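PDB 3IT8: 2L protein from Yaba-like disease virus, which adopts an MHC class I-like fold with an Ig-like domain and probably binds host tumour necrosis factor, blunting inflammatory signalling. Local coordinates for residues L3-T8 / G19-H24; Y25-V30 / Y208-I213; S54-T59 / I167-K172. All blocks are in the same frame, centred on the assembly; numbering follows the deposited sequence.

Interaction 1: residues L3-T8 / G19-H24; sequences LKYNYT and GVFYDH. With NAG (2-acetamido-2-deoxy-beta-D-glucopyranose), chain M.
Strands 3-8 and 19-24 run antiparallel with their axes 4.7 Å apart, and hydrogen-bonded pairs Lys4-His24, Asn6-Tyr22 and Thr8-Val20 alternate with non-hydrogen-bonded Tyr5-Asp23 and Tyr7-Phe21. This is a beta hairpin within the eight-stranded floor of the MHC-like platform. Each hydrogen-bonded pair is tied in both directions; in the first, Lys4 N reaches His24 O at 2.8 Å. The face carrying Tyr5, Tyr7, Phe21 and Asp23 turns to the helices, and its three rings make an aromatic cluster. Phe21 sets its edge against the face of Tyr5, the centroids 5.5 Å apart and the planes at 77°. Tyr7 lies alongside Phe21, so that Phe21 CD1 sits over the centre of the Tyr7 ring, although the two planes are inclined at 47°. The carboxylate of Asp23 comes alongside Tyr5 because CG stands opposite the backbone N (chi1 -175°), and OD2 lies 3.2 Å from Tyr5 CE1. Asp23 OD2 and Tyr5 OH both hydrogen-bond to Tyr170 OH of helix 148-174, while Tyr7 OH is held by Tyr64 O.

The other face bears the glycan. The sugar is joined through Asn6 ND2 to its C1, and Tyr22 lies next to it, with CE1 near the sugar O6. A bend at chi3 swings the Lys4 chain over toward the acetamide, where NZ donates to the sugar O7 at 2.9 Å.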
loop_
_atom_site.group_PDB
_atom_site.type_symbol
_atom_site.label_atom_id
_atom_site.label_comp_id
_atom_site.label_asym_id
_atom_site.label_seq_id
_atom_site.Cartn_x
_atom_site.Cartn_y
_atom_site.Cartn_z
ATOM N N LEU D 3 -2.128 -7.247 34.624
ATOM C CA LEU D 3 -0.787 -7.724 34.961
ATOM C C LEU D 3 -0.105 -6.630 35.811
ATOM O O LEU D 3 0.120 -5.515 35.340
ATOM C CB LEU D 3 0.033 -8.024 33.707
ATOM C CG LEU D 3 1.409 -8.657 34.007
ATOM C CD1 LEU D 3 1.260 -9.906 34.859
ATOM C CD2 LEU D 3 2.103 -9.025 32.710
ATOM N N LYS D 4 0.201 -6.937 37.069
ATOM C CA LYS D 4 0.824 -5.948 37.945
ATOM C C LYS D 4 2.128 -6.411 38.590
ATOM O O LYS D 4 2.199 -7.517 39.116
ATOM C CB LYS D 4 -0.164 -5.536 39.045
ATOM C CG LYS D 4 0.365 -4.443 39.944
ATOM C CD LYS D 4 -0.627 -4.019 41.019
ATOM C CE LYS D 4 -0.788 -5.059 42.112
ATOM N NZ LYS D 4 -1.643 -4.563 43.240
ATOM N N TYR D 5 3.153 -5.562 38.535
ATOM C CA TYR D 5 4.458 -5.825 39.145
ATOM C C TYR D 5 4.652 -4.828 40.295
ATOM O O TYR D 5 4.475 -3.619 40.117
ATOM C CB TYR D 5 5.571 -5.644 38.119
ATOM C CG TYR D 5 5.708 -6.780 37.130
ATOM C CD1 TYR D 5 4.780 -7.821 37.094
ATOM C CD2 TYR D 5 6.758 -6.811 36.214
ATOM C CE1 TYR D 5 4.892 -8.867 36.164
ATOM C CE2 TYR D 5 6.877 -7.848 35.277
ATOM C CZ TYR D 5 5.941 -8.867 35.259
ATOM O OH TYR D 5 6.045 -9.872 34.330
ATOM N N ASN D 6 5.009 -5.323 41.471
ATOM C CA ASN D 6 5.187 -4.468 42.645
ATOM C C ASN D 6 6.533 -4.757 43.293
ATOM O O ASN D 6 6.766 -5.860 43.773
ATOM C CB ASN D 6 4.035 -4.737 43.645
ATOM C CG ASN D 6 4.100 -3.877 44.908
ATOM O OD1 ASN D 6 5.036 -3.099 45.118
ATOM N ND2 ASN D 6 3.078 -4.046 45.752
ATOM N N TYR D 7 7.428 -3.781 43.273
ATOM C CA TYR D 7 8.724 -3.932 43.913
ATOM C C TYR D 7 8.699 -3.028 45.141
ATOM O O TYR D 7 8.360 -1.848 45.029
ATOM C CB TYR D 7 9.866 -3.461 43.013
ATOM C CG TYR D 7 10.058 -4.235 41.740
ATOM C CD1 TYR D 7 9.297 -3.951 40.612
ATOM C CD2 TYR D 7 11.055 -5.200 41.635
ATOM C CE1 TYR D 7 9.531 -4.600 39.403
ATOM C CE2 TYR D 7 11.294 -5.857 40.438
ATOM C CZ TYR D 7 10.528 -5.546 39.317
ATOM O OH TYR D 7 10.773 -6.150 38.099
ATOM N N THR D 8 9.069 -3.557 46.305
ATOM C CA THR D 8 9.060 -2.730 47.496
ATOM C C THR D 8 10.219 -2.930 48.466
ATOM O O THR D 8 10.479 -4.054 48.898
ATOM C CB THR D 8 7.759 -2.942 48.279
ATOM O OG1 THR D 8 6.639 -2.778 47.399
ATOM C CG2 THR D 8 7.655 -1.935 49.416
ATOM N N GLY D 19 13.257 -6.247 51.050
ATOM C CA GLY D 19 12.806 -6.103 49.683
ATOM C C GLY D 19 11.902 -7.245 49.258
ATOM O O GLY D 19 12.157 -8.409 49.539
ATOM N N VAL D 20 10.816 -6.905 48.589
ATOM C CA VAL D 20 9.891 -7.907 48.088
ATOM C C VAL D 20 9.421 -7.505 46.721
ATOM O O VAL D 20 9.440 -6.326 46.341
ATOM C CB VAL D 20 8.620 -8.058 48.939
ATOM C CG1 VAL D 20 8.887 -8.973 50.101
ATOM C CG2 VAL D 20 8.148 -6.695 49.411
ATOM N N PHE D 21 8.984 -8.512 45.987
ATOM C CA PHE D 21 8.462 -8.320 44.657
ATOM C C PHE D 21 7.262 -9.232 44.471
ATOM O O PHE D 21 7.287 -10.395 44.864
ATOM C CB PHE D 21 9.503 -8.670 43.614
ATOM C CG PHE D 21 8.929 -8.774 42.248
ATOM C CD1 PHE D 21 8.620 -7.625 41.525
ATOM C CD2 PHE D 21 8.616 -10.023 41.707
ATOM C CE1 PHE D 21 8.002 -7.716 40.286
ATOM C CE2 PHE D 21 8.001 -10.128 40.472
ATOM C CZ PHE D 21 7.689 -8.973 39.757
ATOM N N TYR D 22 6.205 -8.699 43.873
ATOM C CA TYR D 22 5.013 -9.493 43.621
ATOM C C TYR D 22 4.608 -9.359 42.171
ATOM O O TYR D 22 4.630 -8.270 41.608
ATOM C CB TYR D 22 3.835 -9.048 44.499
ATOM C CG TYR D 22 4.006 -9.309 45.976
ATOM C CD1 TYR D 22 4.301 -8.266 46.856
ATOM C CD2 TYR D 22 3.883 -10.599 46.497
ATOM C CE1 TYR D 22 4.467 -8.499 48.218
ATOM C CE2 TYR D 22 4.052 -10.844 47.860
ATOM C CZ TYR D 22 4.340 -9.788 48.714
ATOM O OH TYR D 22 4.474 -10.009 50.069
ATOM N N ASP D 23 4.251 -10.488 41.571
ATOM C CA ASP D 23 3.782 -10.549 40.193
ATOM C C ASP D 23 2.328 -11.037 40.282
ATOM O O ASP D 23 2.068 -12.171 40.688
ATOM C CB ASP D 23 4.612 -11.555 39.405
ATOM C CG ASP D 23 4.247 -11.587 37.936
ATOM O OD1 ASP D 23 3.074 -11.341 37.605
ATOM O OD2 ASP D 23 5.127 -11.878 37.100
ATOM N N HIS D 24 1.378 -10.185 39.919
ATOM C CA HIS D 24 -0.036 -10.558 39.978
ATOM C C HIS D 24 -0.742 -10.502 38.629
ATOM O O HIS D 24 -0.713 -9.474 37.938
ATOM C CB HIS D 24 -0.794 -9.640 40.933
ATOM C CG HIS D 24 -0.532 -9.909 42.377
ATOM N ND1 HIS D 24 -1.049 -11.001 43.033
ATOM C CD2 HIS D 24 0.158 -9.204 43.303
ATOM C CE1 HIS D 24 -0.695 -10.959 44.303
ATOM N NE2 HIS D 24 0.039 -9.876 44.493
HETATM C C1 NAG M . 3.086 -3.491 47.097
HETATM C C2 NAG M . 1.686 -2.983 47.447
HETATM C C3 NAG M . 1.686 -2.404 48.878
HETATM C C4 NAG M . 2.165 -3.474 49.871
HETATM C C5 NAG M . 3.561 -3.931 49.411
HETATM C C6 NAG M . 4.171 -4.999 50.302
HETATM C C7 NAG M . 0.442 -2.282 45.501
HETATM C C8 NAG M . -0.240 -1.131 44.789
HETATM N N2 NAG M . 1.287 -1.975 46.483
HETATM O O3 NAG M . 0.386 -1.959 49.237
HETATM O O4 NAG M . 2.197 -2.958 51.212
HETATM O O5 NAG M . 3.492 -4.470 48.061
HETATM O O6 NAG M . 3.617 -6.279 50.036
HETATM O O7 NAG M . 0.202 -3.435 45.158
#

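Interaction 2: residues Y25-V30 / Y208-I213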
loop_
_atom_site.group_PDB
_atom_site.type_symbol
_atom_site.label_atom_id
_atom_site.label_comp_id
_atom_site.label_asym_id
_atom_site.label_seq_id
_atom_site.Cartn_x
_atom_site.Cartn_y
_atom_site.Cartn_z
ATOM N N TYR D 25 -1.361 -11.613 38.247
ATOM C CA TYR D 25 -2.155 -11.675 37.013
ATOM C C TYR D 25 -3.589 -11.628 37.551
ATOM O O TYR D 25 -4.027 -12.568 38.214
ATOM C CB TYR D 25 -1.933 -12.980 36.277
ATOM C CG TYR D 25 -2.809 -13.075 35.072
ATOM C CD1 TYR D 25 -2.605 -12.241 33.973
ATOM C CD2 TYR D 25 -3.892 -13.948 35.043
ATOM C CE1 TYR D 25 -3.462 -12.269 32.875
ATOM C CE2 TYR D 25 -4.757 -13.984 33.948
ATOM C CZ TYR D 25 -4.533 -13.142 32.871
ATOM O OH TYR D 25 -5.387 -13.169 31.794
ATOM N N ASN D 26 -4.320 -10.547 37.278
ATOM C CA ASN D 26 -5.668 -10.394 37.835
ATOM C C ASN D 26 -5.401 -10.399 39.329
ATOM O O ASN D 26 -4.468 -9.740 39.779
ATOM C CB ASN D 26 -6.585 -11.562 37.469
ATOM C CG ASN D 26 -7.049 -11.505 36.035
ATOM O OD1 ASN D 26 -6.867 -10.501 35.352
ATOM N ND2 ASN D 26 -7.670 -12.582 35.571
ATOM N N ASP D 27 -6.188 -11.140 40.098
ATOM C CA ASP D 27 -5.950 -11.201 41.537
ATOM C C ASP D 27 -5.141 -12.442 41.911
ATOM O O ASP D 27 -5.066 -12.796 43.081
ATOM C CB ASP D 27 -7.273 -11.174 42.322
ATOM C CG ASP D 27 -8.245 -12.272 41.902
ATOM O OD1 ASP D 27 -7.897 -13.108 41.026
ATOM O OD2 ASP D 27 -9.372 -12.300 42.459
ATOM N N GLN D 28 -4.524 -13.084 40.919
ATOM C CA GLN D 28 -3.741 -14.302 41.143
ATOM C C GLN D 28 -2.232 -14.088 41.332
ATOM O O GLN D 28 -1.540 -13.616 40.429
ATOM C CB GLN D 28 -3.915 -15.265 39.971
ATOM C CG GLN D 28 -5.328 -15.594 39.634
ATOM C CD GLN D 28 -6.050 -16.250 40.779
ATOM O OE1 GLN D 28 -6.838 -15.605 41.481
ATOM N NE2 GLN D 28 -5.787 -17.543 40.982
ATOM N N LEU D 29 -1.709 -14.464 42.493
ATOM C CA LEU D 29 -0.287 -14.306 42.718
ATOM C C LEU D 29 0.454 -15.256 41.769
ATOM O O LEU D 29 0.130 -16.431 41.673
ATOM C CB LEU D 29 0.056 -14.624 44.170
ATOM C CG LEU D 29 1.555 -14.615 44.460
ATOM C CD1 LEU D 29 2.121 -13.219 44.167
ATOM C CD2 LEU D 29 1.807 -15.044 45.909
ATOM N N VAL D 30 1.442 -14.742 41.058
ATOM C CA VAL D 30 2.201 -15.568 40.139
ATOM C C VAL D 30 3.624 -15.804 40.640
ATOM O O VAL D 30 4.164 -16.902 40.503
ATOM C CB VAL D 30 2.286 -14.914 38.762
ATOM C CG1 VAL D 30 3.119 -15.771 37.827
ATOM C CG2 VAL D 30 0.906 -14.717 38.208
ATOM N N TYR D 208 -16.203 -11.209 37.487
ATOM C CA TYR D 208 -14.952 -11.816 37.880
ATOM C C TYR D 208 -13.691 -11.045 37.671
ATOM O O TYR D 208 -13.206 -10.451 38.618
ATOM C CB TYR D 208 -14.677 -13.211 37.328
ATOM C CG TYR D 208 -13.228 -13.548 37.688
ATOM C CD1 TYR D 208 -12.740 -13.302 38.994
ATOM C CD2 TYR D 208 -12.303 -13.944 36.710
ATOM C CE1 TYR D 208 -11.375 -13.424 39.307
ATOM C CE2 TYR D 208 -10.926 -14.075 37.023
ATOM C CZ TYR D 208 -10.478 -13.810 38.321
ATOM O OH TYR D 208 -9.140 -13.934 38.626
ATOM N N PRO D 209 -13.108 -11.068 36.458
ATOM C CA PRO D 209 -11.859 -10.284 36.391
ATOM C C PRO D 209 -12.155 -8.982 37.133
ATOM O O PRO D 209 -13.007 -8.198 36.729
ATOM C CB PRO D 209 -11.590 -10.165 34.899
ATOM C CG PRO D 209 -12.963 -10.242 34.292
ATOM C CD PRO D 209 -13.725 -11.253 35.135
ATOM N N PRO D 210 -11.494 -8.784 38.287
ATOM C CA PRO D 210 -11.646 -7.625 39.179
ATOM C C PRO D 210 -11.424 -6.232 38.642
ATOM O O PRO D 210 -11.827 -5.255 39.279
ATOM C CB PRO D 210 -10.728 -7.964 40.353
ATOM C CG PRO D 210 -9.679 -8.813 39.725
ATOM C CD PRO D 210 -10.414 -9.677 38.749
ATOM N N ASP D 211 -10.791 -6.130 37.479
ATOM C CA ASP D 211 -10.558 -4.829 36.868
ATOM C C ASP D 211 -11.830 -4.326 36.195
ATOM O O ASP D 211 -12.421 -4.999 35.340
ATOM C CB ASP D 211 -9.405 -4.894 35.850
ATOM C CG ASP D 211 -9.517 -6.078 34.881
ATOM O OD1 ASP D 211 -9.576 -7.241 35.346
ATOM O OD2 ASP D 211 -9.527 -5.844 33.651
ATOM N N VAL D 212 -12.263 -3.141 36.600
ATOM C CA VAL D 212 -13.452 -2.532 36.033
ATOM C C VAL D 212 -13.200 -1.056 35.970
ATOM O O VAL D 212 -12.579 -0.486 36.860
ATOM C CB VAL D 212 -14.709 -2.776 36.897
ATOM C CG1 VAL D 212 -15.776 -1.760 36.565
ATOM C CG2 VAL D 212 -15.254 -4.149 36.618
ATOM N N ILE D 213 -13.655 -0.442 34.894
ATOM C CA ILE D 213 -13.502 0.984 34.750
ATOM C C ILE D 213 -14.834 1.548 34.341
ATOM O O ILE D 213 -15.595 0.932 33.593
ATOM C CB ILE D 213 -12.422 1.355 33.730
ATOM C CG1 ILE D 213 -11.054 0.935 34.272
ATOM C CG2 ILE D 213 -12.437 2.851 33.489
ATOM C CD1 ILE D 213 -9.902 1.228 33.354
#
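Asp27 holds CG between its backbone N and carbonyl carbon (chi1 55°), while Tyr208 places CG opposite its own backbone N (chi1 171°). These two settings send the side chains toward one another from opposite directions, and the phenol ends at the carboxylate. Tyr208 OH donates to Asp27 OD1 at 2.8 Å. The oxygen lies in the plane of the phenol ring, at its edge, but the hydroxyl approaches it from above the carboxylate plane. The second carboxylate oxygen is engaged too, since Asp27 OD2 accepts a hydrogen bond from Tyr263 OH; both oxygens are thus tied to tyrosines of the Ig-like part, which should fix the rotation of the group.

Asn26 and Asp27 occupy the corners of a type II' beta turn from Tyr25 to Gln28, closed by Gln28 N to Tyr25 O at 2.8 Å. The turn joins strands 18-25 and 28-36 at one end of the MHC-like platform sheet. It packs there against the loop between strands 198-207 and 213-218 of the Ig-like domain, making this a contact between domains.

Asn26 crosses Tyr208 at about a right angle, amide and ring planes 81° apart, with ND2 3.6 Å from Tyr208 OH. Its OD1 is taken by Thr2 N. The Pro210 ring adds a loose apolar contact on Asp27, its CG 4.3 Å from Asp27 CB. Asp211 directs OD2 to Thr100 OG1 and to Ile1 N, so the same loop also grips the start of the chain.

Interaction 3: residues S54-T59 / I167-K172; sequences SRSPHT and ILDYQK. With NAG (2-acetamido-2-deoxy-beta-D-glucopyranose), chain N.
Asp169 and Tyr170, neighbours on helix 148-174, meet the loop 54-59 with two differently turned side chains. The helix is one of the two that lie over the sheet in this MHC-like platform, and the loop, which leads into the other helix, 61-82, forms a type I beta turn from Ser56 to Thr59. Thr59 N closes that turn on Ser56 O at 2.9 Å.

Asp169 sets off toward the loop. Its CB packs against Ser56, 3.7 Å from OG, and the carboxylate reaches past Ser56 to cross Pro57 at about a right angle, with OD2 3.6 Å from Pro57 CD. The same oxygen lies near the plane of the His58 imidazole, at the ring edge and more distant. His58 turns its ND1 elsewhere, to a hydrogen bond with an aromatic side chain of another protein chain. Leu168, Gln171 and Lys172 pack on a different protein chain, so this end of the platform takes part in the assembly.

Tyr170 sets off at an angle to the loop, but its end swings back and crosses Thr59 at roughly 90°. Thr59, with CG2 anti to its backbone N and OG1 beside it (chi1 -63°), presents both branches to the phenol: CG2 lies 3.4 Å from Tyr170 OH, and OG1 lies next to CE1. Tyr170 OH itself is hydrogen-bonded to Asp23 OD2 and Tyr5 OH. Ser56 OG and Thr59 OG1 are hydrogen-bonded to each other, with either as possible donor. Phe51 stacks on the Tyr170 ring.

Arg55 meets the glycan of Asn52 with the near part of its chain; CG lies 3.5 Å from the acetamide methyl, C8 of the sugar.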
loop_
_atom_site.group_PDB
_atom_site.type_symbol
_atom_site.label_atom_id
_atom_site.label_comp_id
_atom_site.label_asym_id
_atom_site.label_seq_id
_atom_site.Cartn_x
_atom_site.Cartn_y
_atom_site.Cartn_z
ATOM N N SER D 54 9.065 -20.083 31.146
ATOM C CA SER D 54 9.767 -20.278 29.878
ATOM C C SER D 54 8.843 -19.997 28.710
ATOM O O SER D 54 9.293 -19.752 27.609
ATOM C CB SER D 54 10.284 -21.709 29.764
ATOM O OG SER D 54 11.261 -21.969 30.752
ATOM N N ARG D 55 7.542 -20.050 28.950
ATOM C CA ARG D 55 6.584 -19.792 27.899
ATOM C C ARG D 55 6.176 -18.324 27.884
ATOM O O ARG D 55 5.246 -17.945 27.168
ATOM C CB ARG D 55 5.351 -20.681 28.073
ATOM C CG ARG D 55 5.577 -22.125 27.654
ATOM C CD ARG D 55 4.295 -22.762 27.130
ATOM N NE ARG D 55 3.364 -23.120 28.196
ATOM C CZ ARG D 55 2.048 -23.230 28.032
ATOM N NH1 ARG D 55 1.506 -23.000 26.843
ATOM N NH2 ARG D 55 1.270 -23.577 29.055
ATOM N N SER D 56 6.870 -17.496 28.669
ATOM C CA SER D 56 6.561 -16.066 28.730
ATOM C C SER D 56 7.808 -15.233 28.469
ATOM O O SER D 56 8.342 -14.576 29.357
ATOM C CB SER D 56 5.963 -15.689 30.085
ATOM O OG SER D 56 5.559 -14.332 30.073
ATOM N N PRO D 57 8.276 -15.250 27.227
ATOM C CA PRO D 57 9.454 -14.541 26.722
ATOM C C PRO D 57 9.557 -13.080 27.134
ATOM O O PRO D 57 10.650 -12.534 27.199
ATOM C CB PRO D 57 9.308 -14.661 25.207
ATOM C CG PRO D 57 8.618 -15.955 25.050
ATOM C CD PRO D 57 7.562 -15.910 26.122
ATOM N N HIS D 58 8.424 -12.447 27.405
ATOM C CA HIS D 58 8.426 -11.039 27.747
ATOM C C HIS D 58 8.359 -10.719 29.220
ATOM O O HIS D 58 8.213 -9.560 29.597
ATOM C CB HIS D 58 7.319 -10.343 26.966
ATOM C CG HIS D 58 7.531 -10.392 25.486
ATOM N ND1 HIS D 58 8.540 -9.690 24.858
ATOM C CD2 HIS D 58 6.915 -11.110 24.518
ATOM C CE1 HIS D 58 8.534 -9.975 23.568
ATOM N NE2 HIS D 58 7.558 -10.836 23.335
ATOM N N THR D 59 8.458 -11.747 30.055
ATOM C CA THR D 59 8.485 -11.533 31.491
ATOM C C THR D 59 9.977 -11.323 31.708
ATOM O O THR D 59 10.777 -12.142 31.278
ATOM C CB THR D 59 8.024 -12.768 32.263
ATOM O OG1 THR D 59 6.659 -13.051 31.937
ATOM C CG2 THR D 59 8.130 -12.522 33.756
ATOM N N ILE D 167 1.464 -9.907 29.090
ATOM C CA ILE D 167 0.140 -10.193 29.631
ATOM C C ILE D 167 -0.601 -11.253 28.835
ATOM O O ILE D 167 -1.374 -12.022 29.394
ATOM C CB ILE D 167 -0.743 -8.921 29.722
ATOM C CG1 ILE D 167 -1.977 -9.211 30.574
ATOM C CG2 ILE D 167 -1.203 -8.495 28.343
ATOM C CD1 ILE D 167 -2.788 -7.988 30.891
ATOM N N LEU D 168 -0.349 -11.307 27.532
ATOM C CA LEU D 168 -1.009 -12.289 26.677
ATOM C C LEU D 168 -0.513 -13.715 26.933
ATOM O O LEU D 168 -1.266 -14.677 26.779
ATOM C CB LEU D 168 -0.837 -11.912 25.200
ATOM C CG LEU D 168 -1.508 -10.592 24.767
ATOM C CD1 LEU D 168 -1.282 -10.366 23.298
ATOM C CD2 LEU D 168 -3.003 -10.617 25.067
ATOM N N ASP D 169 0.748 -13.858 27.330
ATOM C CA ASP D 169 1.278 -15.181 27.632
ATOM C C ASP D 169 0.682 -15.679 28.953
ATOM O O ASP D 169 0.384 -16.867 29.103
ATOM C CB ASP D 169 2.803 -15.151 27.731
ATOM C CG ASP D 169 3.474 -14.944 26.384
ATOM O OD1 ASP D 169 3.039 -15.591 25.403
ATOM O OD2 ASP D 169 4.445 -14.148 26.311
ATOM N N TYR D 170 0.509 -14.769 29.909
ATOM C CA TYR D 170 -0.065 -15.144 31.190
ATOM C C TYR D 170 -1.472 -15.664 30.950
ATOM O O TYR D 170 -1.855 -16.730 31.453
ATOM C CB TYR D 170 -0.131 -13.947 32.142
ATOM C CG TYR D 170 1.195 -13.551 32.770
ATOM C CD1 TYR D 170 2.194 -12.940 32.018
ATOM C CD2 TYR D 170 1.439 -13.757 34.126
ATOM C CE1 TYR D 170 3.395 -12.538 32.599
ATOM C CE2 TYR D 170 2.640 -13.358 34.712
ATOM C CZ TYR D 170 3.606 -12.747 33.939
ATOM O OH TYR D 170 4.778 -12.316 34.505
ATOM N N GLN D 171 -2.236 -14.904 30.169
ATOM C CA GLN D 171 -3.602 -15.261 29.861
ATOM C C GLN D 171 -3.695 -16.676 29.315
ATOM O O GLN D 171 -4.540 -17.451 29.755
ATOM C CB GLN D 171 -4.188 -14.280 28.868
ATOM C CG GLN D 171 -5.597 -14.615 28.499
ATOM C CD GLN D 171 -6.228 -13.560 27.637
ATOM O OE1 GLN D 171 -5.666 -13.162 26.605
ATOM N NE2 GLN D 171 -7.410 -13.089 28.047
ATOM N N LYS D 172 -2.829 -17.018 28.363
ATOM C CA LYS D 172 -2.824 -18.363 27.781
ATOM C C LYS D 172 -2.648 -19.445 28.837
ATOM O O LYS D 172 -3.418 -20.402 28.891
ATOM C CB LYS D 172 -1.699 -18.528 26.765
ATOM C CG LYS D 172 -1.966 -17.922 25.425
ATOM C CD LYS D 172 -0.907 -18.353 24.430
ATOM C CE LYS D 172 -1.174 -17.747 23.044
ATOM N NZ LYS D 172 -0.278 -18.281 21.973
HETATM C C1 NAG N . 7.265 -25.500 30.451
HETATM C C2 NAG N . 8.476 -25.451 29.453
HETATM C C3 NAG N . 8.784 -26.798 28.739
HETATM C C4 NAG N . 8.624 -27.994 29.664
HETATM C C5 NAG N . 7.236 -27.893 30.254
HETATM C C6 NAG N . 6.794 -29.101 31.044
HETATM C C7 NAG N . 8.047 -24.831 27.151
HETATM C C8 NAG N . 6.661 -25.316 26.741
HETATM N N2 NAG N . 8.211 -24.458 28.423
HETATM O O3 NAG N . 10.106 -26.781 28.211
HETATM O O4 NAG N . 8.769 -29.201 28.929
HETATM O O5 NAG N . 7.190 -26.764 31.134
HETATM O O6 NAG N . 5.436 -28.966 31.433
HETATM O O7 NAG N . 8.958 -24.806 26.319
#

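Interactions 1 and 3 lie wholly within the MHC-like platform, between its sheet strands and between its loop and helix 148-174, whereas interaction 2 fastens that platform to the Ig-like domain. Their centres are 14 to 16 Å apart. Interaction 1 closes before the other two open, and interaction 3 is nested inside the long loop that interaction 2 closes. Strand 18-25 leads through the turn of interaction 2 into strand 28-36, its neighbour in the sheet, and Asp23 O probably bonds Val30 N between them. Tyr170 contacts residues of all three interactions: Tyr5 and Asp23, Tyr25 and Val30, and Thr59. Other protein chains reach both helix 148-174 and the loop 54-59.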